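Local atomic coordinates of endo-1,4-beta-xylanase (Uncultured bacterium, PDB entry 7AX7), a protein that uses cobalt to cleave acetyl groups from acetylated xylan, as the family 4 carbohydrate esterase (CE4) domain of a multidomain xylanase. Residues 35-40 with 60-65; 97-102 with 116-121; 6-11 with 148-153. All coordinates share one frame; numbering follows the deposited sequence.

In the fold
The three contacts reach one parallel sheet, and each sends a residue toward the cobalt pocket: His-62, Arg-100 and Asp-11. Contact 1 carries the metal ligand His-62, whose ND1 lies 2.6 Å from Arg-100 O of contact 2, a probable hydrogen bond. Contact 2 reaches contact 3 through the same arginine: Arg-100 NH1 forms a salt bridge to Asp-11 OD1 at 2.8 Å, and Arg-100 NH2 a probable hydrogen bond to Thr-9 OG1 at 2.7 Å. Strands 33-36 and 4-11 join contacts 1 and 3, with Phe-35 N 2.8 Å from Phe-10 O. Along the chain, contacts 1 and 2 follow one another inside the loop closed by contact 3.

Contact 1 (35-40 with 60-65); sequences FLIGQN and ASHSYT. With CO (cobalt (II) ion), chain B.
Ala-60 sets its methyl over one face of the Phe-35 ring: CB of Ala-60 stands 3.6 Å from the ring centroid of Phe-35, 23° off the normal, a CH-pi contact shifted toward the CD2-CE2 rim. The edge of the same ring meets Ser-61 O in its plane. Next along, the His-62 and Ile-37 side chains run alongside each other in the same direction, Ile-37 CG1 lying 4.1 Å from His-62 CD2. With CG anti to the backbone N (chi1 -158°), the imidazole of His-62 is carried to the metal, and NE2 binds cobalt at 2.2 Å; Asp-12 and His-66 complete the protein ligands, while ND1 of His-62 is hydrogen-bonded to Arg-100 O. The two strands are the parallel neighbours of a beta-alpha-beta unit, strand 33-36, helix 46-54 and strand 58-61, paired by Leu-36 N to Ala-60 O (2.8 Å, 171°) and His-62 N to Leu-36 O. Beyond the strands, Gly-38 N donates to Ser-63 O at 2.8 Å. The Tyr-64 ring covers the Gly-38/Gln-39 peptide with one face, Gln-39 N sitting over its centre; a water accepts from Tyr-64 OH and donates to Gly-38 O.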
loop_
_atom_site.group_PDB
_atom_site.type_symbol
_atom_site.label_atom_id
_atom_site.label_comp_id
_atom_site.label_asym_id
_atom_site.label_seq_id
_atom_site.Cartn_x
_atom_site.Cartn_y
_atom_site.Cartn_z
ATOM N N PHE A 35 -1.433 -3.024 0.507
ATOM C CA PHE A 35 -2.399 -2.952 1.593
ATOM C C PHE A 35 -3.632 -3.738 1.165
ATOM O O PHE A 35 -4.394 -3.302 0.288
ATOM C CB PHE A 35 -2.721 -1.494 1.916
ATOM C CG PHE A 35 -1.574 -0.751 2.551
ATOM C CD1 PHE A 35 -0.524 -0.280 1.781
ATOM C CD2 PHE A 35 -1.547 -0.528 3.925
ATOM C CE1 PHE A 35 0.549 0.406 2.366
ATOM C CE2 PHE A 35 -0.479 0.157 4.525
ATOM C CZ PHE A 35 0.575 0.620 3.741
ATOM N N LEU A 36 -3.817 -4.903 1.768
ATOM C CA LEU A 36 -4.804 -5.848 1.288
ATOM C C LEU A 36 -6.124 -5.679 2.022
ATOM O O LEU A 36 -6.169 -5.353 3.213
ATOM C CB LEU A 36 -4.311 -7.288 1.454
ATOM C CG LEU A 36 -2.918 -7.658 0.921
ATOM C CD1 LEU A 36 -2.640 -9.128 1.216
ATOM C CD2 LEU A 36 -2.800 -7.378 -0.561
ATOM N N ILE A 37 -7.203 -5.920 1.285
ATOM C CA ILE A 37 -8.535 -6.057 1.856
ATOM C C ILE A 37 -8.688 -7.497 2.333
ATOM O O ILE A 37 -8.512 -8.440 1.555
ATOM C CB ILE A 37 -9.609 -5.688 0.821
ATOM C CG1 ILE A 37 -9.419 -4.231 0.379
ATOM C CG2 ILE A 37 -11.013 -5.944 1.382
ATOM C CD1 ILE A 37 -10.363 -3.774 -0.725
ATOM N N GLY A 38 -9.012 -7.668 3.618
ATOM C CA GLY A 38 -9.025 -9.002 4.203
ATOM C C GLY A 38 -9.946 -9.979 3.490
ATOM O O GLY A 38 -9.605 -11.155 3.327
ATOM N N GLN A 39 -11.131 -9.520 3.066
ATOM C CA GLN A 39 -12.031 -10.455 2.402
ATOM C C GLN A 39 -11.545 -10.846 1.010
ATOM O O GLN A 39 -12.078 -11.802 0.436
ATOM C CB GLN A 39 -13.463 -9.897 2.343
ATOM C CG GLN A 39 -13.670 -8.722 1.412
ATOM C CD GLN A 39 -15.021 -8.042 1.623
ATOM O OE1 GLN A 39 -15.821 -8.465 2.455
ATOM N NE2 GLN A 39 -15.270 -6.980 0.868
ATOM N N ASN A 40 -10.539 -10.159 0.467
ATOM C CA ASN A 40 -9.899 -10.586 -0.770
ATOM C C ASN A 40 -8.793 -11.612 -0.540
ATOM O O ASN A 40 -8.179 -12.057 -1.511
ATOM C CB ASN A 40 -9.323 -9.381 -1.531
ATOM C CG ASN A 40 -10.406 -8.465 -2.108
ATOM O OD1 ASN A 40 -11.586 -8.793 -2.098
ATOM N ND2 ASN A 40 -9.988 -7.316 -2.631
ATOM N N ALA A 60 0.354 -5.482 3.890
ATOM C CA ALA A 60 -0.156 -4.613 4.948
ATOM C C ALA A 60 -1.689 -4.666 4.949
ATOM O O ALA A 60 -2.315 -5.300 4.097
ATOM C CB ALA A 60 0.353 -3.169 4.765
ATOM N N SER A 61 -2.300 -3.987 5.910
ATOM C CA SER A 61 -3.730 -4.104 6.173
ATOM C C SER A 61 -4.498 -2.937 5.559
ATOM O O SER A 61 -4.117 -1.774 5.734
ATOM C CB SER A 61 -3.985 -4.155 7.678
ATOM O OG SER A 61 -5.377 -4.179 7.947
ATOM N N HIS A 62 -5.579 -3.249 4.840
ATOM C CA HIS A 62 -6.522 -2.244 4.357
ATOM C C HIS A 62 -7.934 -2.504 4.904
ATOM O O HIS A 62 -8.932 -2.147 4.270
ATOM C CB HIS A 62 -6.510 -2.213 2.825
ATOM C CG HIS A 62 -7.000 -0.927 2.228
ATOM N ND1 HIS A 62 -6.895 0.287 2.870
ATOM C CD2 HIS A 62 -7.576 -0.667 1.028
ATOM C CE1 HIS A 62 -7.393 1.240 2.099
ATOM N NE2 HIS A 62 -7.812 0.686 0.975
ATOM N N SER A 63 -8.019 -3.137 6.080
ATOM C CA SER A 63 -9.256 -3.579 6.735
ATOM C C SER A 63 -9.771 -4.890 6.141
ATOM O O SER A 63 -9.177 -5.421 5.196
ATOM C CB SER A 63 -10.349 -2.498 6.672
ATOM O OG SER A 63 -11.095 -2.561 5.464
ATOM N N TYR A 64 -10.864 -5.433 6.699
ATOM C CA TYR A 64 -11.413 -6.693 6.201
ATOM C C TYR A 64 -12.501 -6.498 5.138
ATOM O O TYR A 64 -12.487 -7.193 4.117
ATOM C CB TYR A 64 -11.963 -7.543 7.358
ATOM C CG TYR A 64 -12.143 -8.984 6.933
ATOM C CD1 TYR A 64 -11.068 -9.863 6.945
ATOM C CD2 TYR A 64 -13.363 -9.448 6.463
ATOM C CE1 TYR A 64 -11.204 -11.168 6.531
ATOM C CE2 TYR A 64 -13.513 -10.759 6.043
ATOM C CZ TYR A 64 -12.424 -11.614 6.078
ATOM O OH TYR A 64 -12.548 -12.926 5.666
ATOM N N THR A 65 -13.443 -5.567 5.342
ATOM C CA THR A 65 -14.559 -5.364 4.421
ATOM C C THR A 65 -14.449 -4.077 3.611
ATOM O O THR A 65 -15.312 -3.820 2.765
ATOM C CB THR A 65 -15.905 -5.357 5.172
ATOM O OG1 THR A 65 -15.926 -4.273 6.107
ATOM C CG2 THR A 65 -16.139 -6.663 5.901
HETATM CO CO CO B . -9.119 1.314 -0.731
HETATM O O HOH W 1 -10.330 -14.112 4.218
#

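Contact 2 (97-102 with 116-121)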
loop_
_atom_site.group_PDB
_atom_site.type_symbol
_atom_site.label_atom_id
_atom_site.label_comp_id
_atom_site.label_asym_id
_atom_site.label_seq_id
_atom_site.Cartn_x
_atom_site.Cartn_y
_atom_site.Cartn_z
ATOM N N LYS A 97 2.455 -4.987 9.384
ATOM C CA LYS A 97 3.070 -3.934 10.182
ATOM C C LYS A 97 2.401 -2.579 10.018
ATOM O O LYS A 97 2.657 -1.684 10.830
ATOM C CB LYS A 97 4.559 -3.775 9.834
ATOM C CG LYS A 97 5.399 -5.013 10.057
ATOM C CD LYS A 97 5.312 -5.481 11.495
ATOM C CE LYS A 97 6.556 -6.272 11.911
ATOM N NZ LYS A 97 6.782 -7.492 11.089
ATOM N N PHE A 98 1.577 -2.396 8.991
ATOM C CA PHE A 98 1.006 -1.096 8.682
ATOM C C PHE A 98 -0.461 -1.243 8.307
ATOM O O PHE A 98 -0.899 -2.292 7.827
ATOM C CB PHE A 98 1.798 -0.416 7.566
ATOM C CG PHE A 98 3.198 -0.090 7.965
ATOM C CD1 PHE A 98 3.469 1.065 8.696
ATOM C CD2 PHE A 98 4.242 -0.957 7.658
ATOM C CE1 PHE A 98 4.778 1.364 9.094
ATOM C CE2 PHE A 98 5.552 -0.671 8.039
ATOM C CZ PHE A 98 5.824 0.489 8.761
ATOM N N PHE A 99 -1.208 -0.167 8.542
ATOM C CA PHE A 99 -2.616 -0.053 8.203
ATOM C C PHE A 99 -2.830 1.191 7.353
ATOM O O PHE A 99 -2.263 2.252 7.635
ATOM C CB PHE A 99 -3.475 0.027 9.480
ATOM C CG PHE A 99 -4.888 0.485 9.249
ATOM C CD1 PHE A 99 -5.804 -0.337 8.607
ATOM C CD2 PHE A 99 -5.318 1.727 9.719
ATOM C CE1 PHE A 99 -7.122 0.070 8.423
ATOM C CE2 PHE A 99 -6.633 2.146 9.534
ATOM C CZ PHE A 99 -7.537 1.314 8.881
ATOM N N ARG A 100 -3.645 1.062 6.311
ATOM C CA ARG A 100 -4.099 2.235 5.573
ATOM C C ARG A 100 -5.620 2.293 5.610
ATOM O O ARG A 100 -6.283 1.331 5.190
ATOM C CB ARG A 100 -3.596 2.229 4.133
ATOM C CG ARG A 100 -4.076 3.425 3.331
ATOM C CD ARG A 100 -3.517 3.333 1.918
ATOM N NE ARG A 100 -2.234 3.998 1.790
ATOM C CZ ARG A 100 -1.271 3.617 0.957
ATOM N NH1 ARG A 100 -1.427 2.549 0.183
ATOM N NH2 ARG A 100 -0.146 4.299 0.909
ATOM N N PRO A 101 -6.209 3.375 6.106
ATOM C CA PRO A 101 -7.666 3.430 6.277
ATOM C C PRO A 101 -8.390 3.495 4.941
ATOM O O PRO A 101 -8.005 4.267 4.050
ATOM C CB PRO A 101 -7.874 4.718 7.089
ATOM C CG PRO A 101 -6.670 5.548 6.825
ATOM C CD PRO A 101 -5.536 4.559 6.669
ATOM N N PRO A 102 -9.450 2.701 4.766
ATOM C CA PRO A 102 -10.256 2.807 3.542
ATOM C C PRO A 102 -10.772 4.227 3.355
ATOM O O PRO A 102 -11.245 4.863 4.300
ATOM C CB PRO A 102 -11.407 1.823 3.787
ATOM C CG PRO A 102 -10.856 0.839 4.806
ATOM C CD PRO A 102 -9.956 1.665 5.682
ATOM N N TYR A 116 -1.733 -0.466 14.722
ATOM C CA TYR A 116 -0.691 -0.331 13.726
ATOM C C TYR A 116 -0.496 1.132 13.359
ATOM O O TYR A 116 -1.431 1.936 13.464
ATOM C CB TYR A 116 -1.036 -1.124 12.458
ATOM C CG TYR A 116 -1.253 -2.602 12.673
ATOM C CD1 TYR A 116 -0.176 -3.458 12.874
ATOM C CD2 TYR A 116 -2.532 -3.144 12.648
ATOM C CE1 TYR A 116 -0.362 -4.810 13.054
ATOM C CE2 TYR A 116 -2.733 -4.502 12.828
ATOM C CZ TYR A 116 -1.649 -5.327 13.027
ATOM O OH TYR A 116 -1.853 -6.673 13.215
ATOM N N PRO A 117 0.702 1.515 12.915
ATOM C CA PRO A 117 0.873 2.859 12.346
ATOM C C PRO A 117 -0.051 3.064 11.150
ATOM O O PRO A 117 -0.212 2.181 10.299
ATOM C CB PRO A 117 2.349 2.889 11.927
ATOM C CG PRO A 117 3.006 1.791 12.732
ATOM C CD PRO A 117 1.955 0.736 12.903
ATOM N N PHE A 118 -0.650 4.252 11.095
ATOM C CA PHE A 118 -1.506 4.657 9.987
ATOM C C PHE A 118 -0.662 5.215 8.841
ATOM O O PHE A 118 0.205 6.067 9.059
ATOM C CB PHE A 118 -2.505 5.729 10.443
ATOM C CG PHE A 118 -3.651 5.206 11.291
ATOM C CD1 PHE A 118 -3.410 4.510 12.470
ATOM C CD2 PHE A 118 -4.970 5.442 10.912
ATOM C CE1 PHE A 118 -4.461 4.045 13.252
ATOM C CE2 PHE A 118 -6.025 4.980 11.685
ATOM C CZ PHE A 118 -5.765 4.284 12.862
ATOM N N ILE A 119 -0.963 4.787 7.618
ATOM C CA ILE A 119 -0.268 5.258 6.426
ATOM C C ILE A 119 -1.266 5.950 5.508
ATOM O O ILE A 119 -2.345 5.415 5.238
ATOM C CB ILE A 119 0.437 4.108 5.685
ATOM C CG1 ILE A 119 1.483 3.454 6.597
ATOM C CG2 ILE A 119 1.060 4.626 4.391
ATOM C CD1 ILE A 119 2.532 4.421 7.134
ATOM N N GLN A 120 -0.918 7.147 5.049
ATOM C CA GLN A 120 -1.678 7.761 3.969
ATOM C C GLN A 120 -0.841 7.773 2.689
ATOM O O GLN A 120 -0.972 6.876 1.857
ATOM C CB GLN A 120 -2.116 9.177 4.350
ATOM C CG GLN A 120 -2.900 9.875 3.253
ATOM C CD GLN A 120 -3.358 11.254 3.661
ATOM O OE1 GLN A 120 -3.764 11.477 4.803
ATOM N NE2 GLN A 120 -3.277 12.195 2.735
ATOM N N GLY A 121 0.040 8.766 2.529
ATOM C CA GLY A 121 0.821 8.892 1.308
ATOM C C GLY A 121 0.133 9.810 0.317
ATOM O O GLY A 121 -0.984 10.285 0.532
#
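Phe-99 directs its ring edge at the face of Phe-118 in a T-shaped stack, with centroids 5.1 Å apart and planes at 85°. The touching edge is CD2-CE2: CD2 of Phe-99 stands over the centre of the Phe-118 ring, and CE2 of Phe-99 lies 3.6 Å from CE2 of Phe-118. Elsewhere along the pair, Phe-98 CD1 packs on Ile-119 CG1 at 3.7 Å and on Pro-117 CB, while the CB atoms of Phe-99 and Tyr-116 meet.

Two backbone bonds fix this register. Phe-99 N donates to Pro-117 O at 3.1 Å, and Ile-119 N to Phe-99 O at 2.8 Å, so both backbone polar atoms, N and O, of Phe-99 are engaged by the segment 116-121 in a single bridge.

Arg-100 extends past Ile-119 and then bends at chi3 (-90°), turning the edge of its guanidinium toward Gln-120 O. NH2 of Arg-100 makes the main bond to that oxygen, 2.9 Å long but bent to 137°, and NE adds a weak one. Partners outside the two segments hold the same guanidinium: NH1 forms a salt bridge with Asp-11, NH2 also bonds Thr-9 OG1, and the group makes a cation-pi contact with Phe-35. A methionine in its place would probably leave Asp-11 without its salt-bridge partner and Gln-120 O without its side-chain donors.

Farther out, Tyr-116 OH is hydrogen-bonded to Ser-85, and Phe-118 and Gln-120 are in turn hydrogen-bonded through their backbones to Trp-200 of strand 199-200. In this NodB-homology fold of the polysaccharide deacetylases, the loop 97-102 bridges strands 58-61 and 118-123 beside the metal pocket, and an arginine that reaches an aspartate of strand 4-11 near the metal is consistent with the family's active-site architecture.

Contact 3 (6-11 with 148-153); sequences IALTFD and QIILLH
Leu-8, Phe-10 and Leu-152 form the apolar centre on one face of this parallel strand pair. Phe-10 and Leu-152 lie alongside each other and point the same way, with CD1 of Phe-10 3.7 Å from CB of Leu-152. The CD1 branch of Leu-152 reaches back to within 3.8 Å of Leu-8 CD2. Nearer the start of the strands, Ile-6 CG2 touches Ile-150 CD1.

On the face of Ala-7, Thr-9 and Asp-11, the methyl CG2 of Thr-9 meets CG2 of Ile-149 at 3.7 Å. The hydroxyl of Thr-9 sits between its backbone N and carbonyl carbon (chi1 70°), from where OG1 donates to Ile-150 O at 2.7 Å, approaching from above the carbonyl plane. Thr-9 N donates to the same oxygen, so two donors from one residue grip Ile-150 O. The ladder continues on either side of this point, with Ile-150 N to Ala-7 O (2.9 Å, 171°) and Asp-11 N to Leu-152 O at 2.9 Å.

At the polar edge, Asp-11 OD2 comes across the Leu-151 side chain at about a right angle, 3.7 Å from its CD1. OD1 of Asp-11 takes the salt bridge from Arg-100, while His-153 ND1 bonds Asp-126.

The strands cross at -36°, and their parallel register pairs Asp-11 with His-153 at the C-terminal ends. Strand 33-36 flanks strand 4-11; helix 159-174 covers the Leu-8, Phe-10 and Leu-152 face, and helix 182-189 packs on Ala-7, Thr-9 and Ile-149.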
loop_
_atom_site.group_PDB
_atom_site.type_symbol
_atom_site.label_atom_id
_atom_site.label_comp_id
_atom_site.label_asym_id
_atom_site.label_seq_id
_atom_site.Cartn_x
_atom_site.Cartn_y
_atom_site.Cartn_z
ATOM N N ILE A 6 11.739 5.980 -2.147
ATOM C CA ILE A 6 10.331 6.078 -2.524
ATOM C C ILE A 6 9.645 4.765 -2.174
ATOM O O ILE A 6 10.200 3.680 -2.395
ATOM C CB ILE A 6 10.135 6.398 -4.021
ATOM C CG1 ILE A 6 10.632 7.799 -4.342
ATOM C CG2 ILE A 6 8.660 6.373 -4.368
ATOM C CD1 ILE A 6 9.648 8.880 -3.933
ATOM N N ALA A 7 8.439 4.861 -1.636
ATOM C CA ALA A 7 7.660 3.687 -1.250
ATOM C C ALA A 7 6.419 3.666 -2.133
ATOM O O ALA A 7 5.443 4.375 -1.850
ATOM C CB ALA A 7 7.306 3.720 0.236
ATOM N N LEU A 8 6.480 2.882 -3.215
ATOM C CA LEU A 8 5.306 2.635 -4.040
ATOM C C LEU A 8 4.373 1.678 -3.314
ATOM O O LEU A 8 4.813 0.639 -2.815
ATOM C CB LEU A 8 5.714 2.047 -5.393
ATOM C CG LEU A 8 6.280 2.965 -6.475
ATOM C CD1 LEU A 8 6.635 2.144 -7.719
ATOM C CD2 LEU A 8 5.295 4.066 -6.833
ATOM N N THR A 9 3.084 2.021 -3.244
ATOM C CA THR A 9 2.143 1.228 -2.463
ATOM C C THR A 9 0.835 1.076 -3.232
ATOM O O THR A 9 0.434 1.956 -4.000
ATOM C CB THR A 9 1.870 1.841 -1.063
ATOM O OG1 THR A 9 1.114 3.052 -1.193
ATOM C CG2 THR A 9 3.174 2.147 -0.341
ATOM N N PHE A 10 0.164 -0.052 -3.001
ATOM C CA PHE A 10 -1.018 -0.431 -3.762
ATOM C C PHE A 10 -2.135 -0.848 -2.816
ATOM O O PHE A 10 -1.929 -1.707 -1.948
ATOM C CB PHE A 10 -0.689 -1.573 -4.735
ATOM C CG PHE A 10 0.278 -1.189 -5.822
ATOM C CD1 PHE A 10 -0.182 -0.662 -7.025
ATOM C CD2 PHE A 10 1.646 -1.363 -5.646
ATOM C CE1 PHE A 10 0.697 -0.313 -8.036
ATOM C CE2 PHE A 10 2.544 -1.014 -6.659
ATOM C CZ PHE A 10 2.068 -0.489 -7.855
ATOM N N ASP A 11 -3.315 -0.253 -3.001
ATOM C CA ASP A 11 -4.521 -0.530 -2.226
ATOM C C ASP A 11 -5.510 -1.400 -3.000
ATOM O O ASP A 11 -5.650 -1.270 -4.222
ATOM C CB ASP A 11 -5.250 0.768 -1.857
ATOM C CG ASP A 11 -4.664 1.464 -0.654
ATOM O OD1 ASP A 11 -3.688 0.945 -0.061
ATOM O OD2 ASP A 11 -5.207 2.539 -0.299
ATOM N N GLN A 148 9.035 9.704 0.498
ATOM C CA GLN A 148 7.599 9.815 0.253
ATOM C C GLN A 148 6.955 8.461 -0.021
ATOM O O GLN A 148 7.533 7.593 -0.687
ATOM C CB GLN A 148 7.330 10.745 -0.934
ATOM C CG GLN A 148 5.883 11.218 -1.050
ATOM C CD GLN A 148 5.476 12.153 0.092
ATOM O OE1 GLN A 148 6.325 12.782 0.728
ATOM N NE2 GLN A 148 4.177 12.244 0.349
ATOM N N ILE A 149 5.741 8.300 0.479
ATOM C CA ILE A 149 4.897 7.147 0.196
ATOM C C ILE A 149 3.903 7.565 -0.875
ATOM O O ILE A 149 3.295 8.635 -0.775
ATOM C CB ILE A 149 4.170 6.667 1.467
ATOM C CG1 ILE A 149 5.180 6.232 2.538
ATOM C CG2 ILE A 149 3.168 5.548 1.148
ATOM C CD1 ILE A 149 4.593 6.167 3.963
ATOM N N ILE A 150 3.735 6.732 -1.898
ATOM C CA ILE A 150 2.848 7.029 -3.017
ATOM C C ILE A 150 1.755 5.965 -3.073
ATOM O O ILE A 150 2.043 4.762 -3.014
ATOM C CB ILE A 150 3.622 7.123 -4.344
ATOM C CG1 ILE A 150 4.608 8.300 -4.286
ATOM C CG2 ILE A 150 2.663 7.304 -5.530
ATOM C CD1 ILE A 150 5.557 8.369 -5.471
ATOM N N LEU A 151 0.507 6.416 -3.168
ATOM C CA LEU A 151 -0.663 5.551 -3.081
ATOM C C LEU A 151 -1.217 5.300 -4.480
ATOM O O LEU A 151 -1.635 6.242 -5.166
ATOM C CB LEU A 151 -1.725 6.181 -2.178
ATOM C CG LEU A 151 -2.947 5.342 -1.783
ATOM C CD1 LEU A 151 -3.586 5.900 -0.522
ATOM C CD2 LEU A 151 -3.968 5.262 -2.915
ATOM N N LEU A 152 -1.208 4.032 -4.898
ATOM C CA LEU A 152 -1.839 3.555 -6.124
ATOM C C LEU A 152 -2.870 2.483 -5.753
ATOM O O LEU A 152 -2.992 2.105 -4.589
ATOM C CB LEU A 152 -0.781 3.021 -7.097
ATOM C CG LEU A 152 0.362 3.976 -7.493
ATOM C CD1 LEU A 152 1.499 3.933 -6.475
ATOM C CD2 LEU A 152 0.903 3.647 -8.869
ATOM N N HIS A 153 -3.633 1.999 -6.745
ATOM C CA HIS A 153 -4.643 0.965 -6.519
ATOM C C HIS A 153 -4.434 -0.217 -7.452
ATOM O O HIS A 153 -4.177 -0.035 -8.649
ATOM C CB HIS A 153 -6.077 1.481 -6.741
ATOM C CG HIS A 153 -6.467 2.610 -5.844
ATOM N ND1 HIS A 153 -5.963 3.884 -5.987
ATOM C CD2 HIS A 153 -7.323 2.657 -4.793
ATOM C CE1 HIS A 153 -6.498 4.671 -5.068
ATOM N NE2 HIS A 153 -7.323 3.949 -4.329
#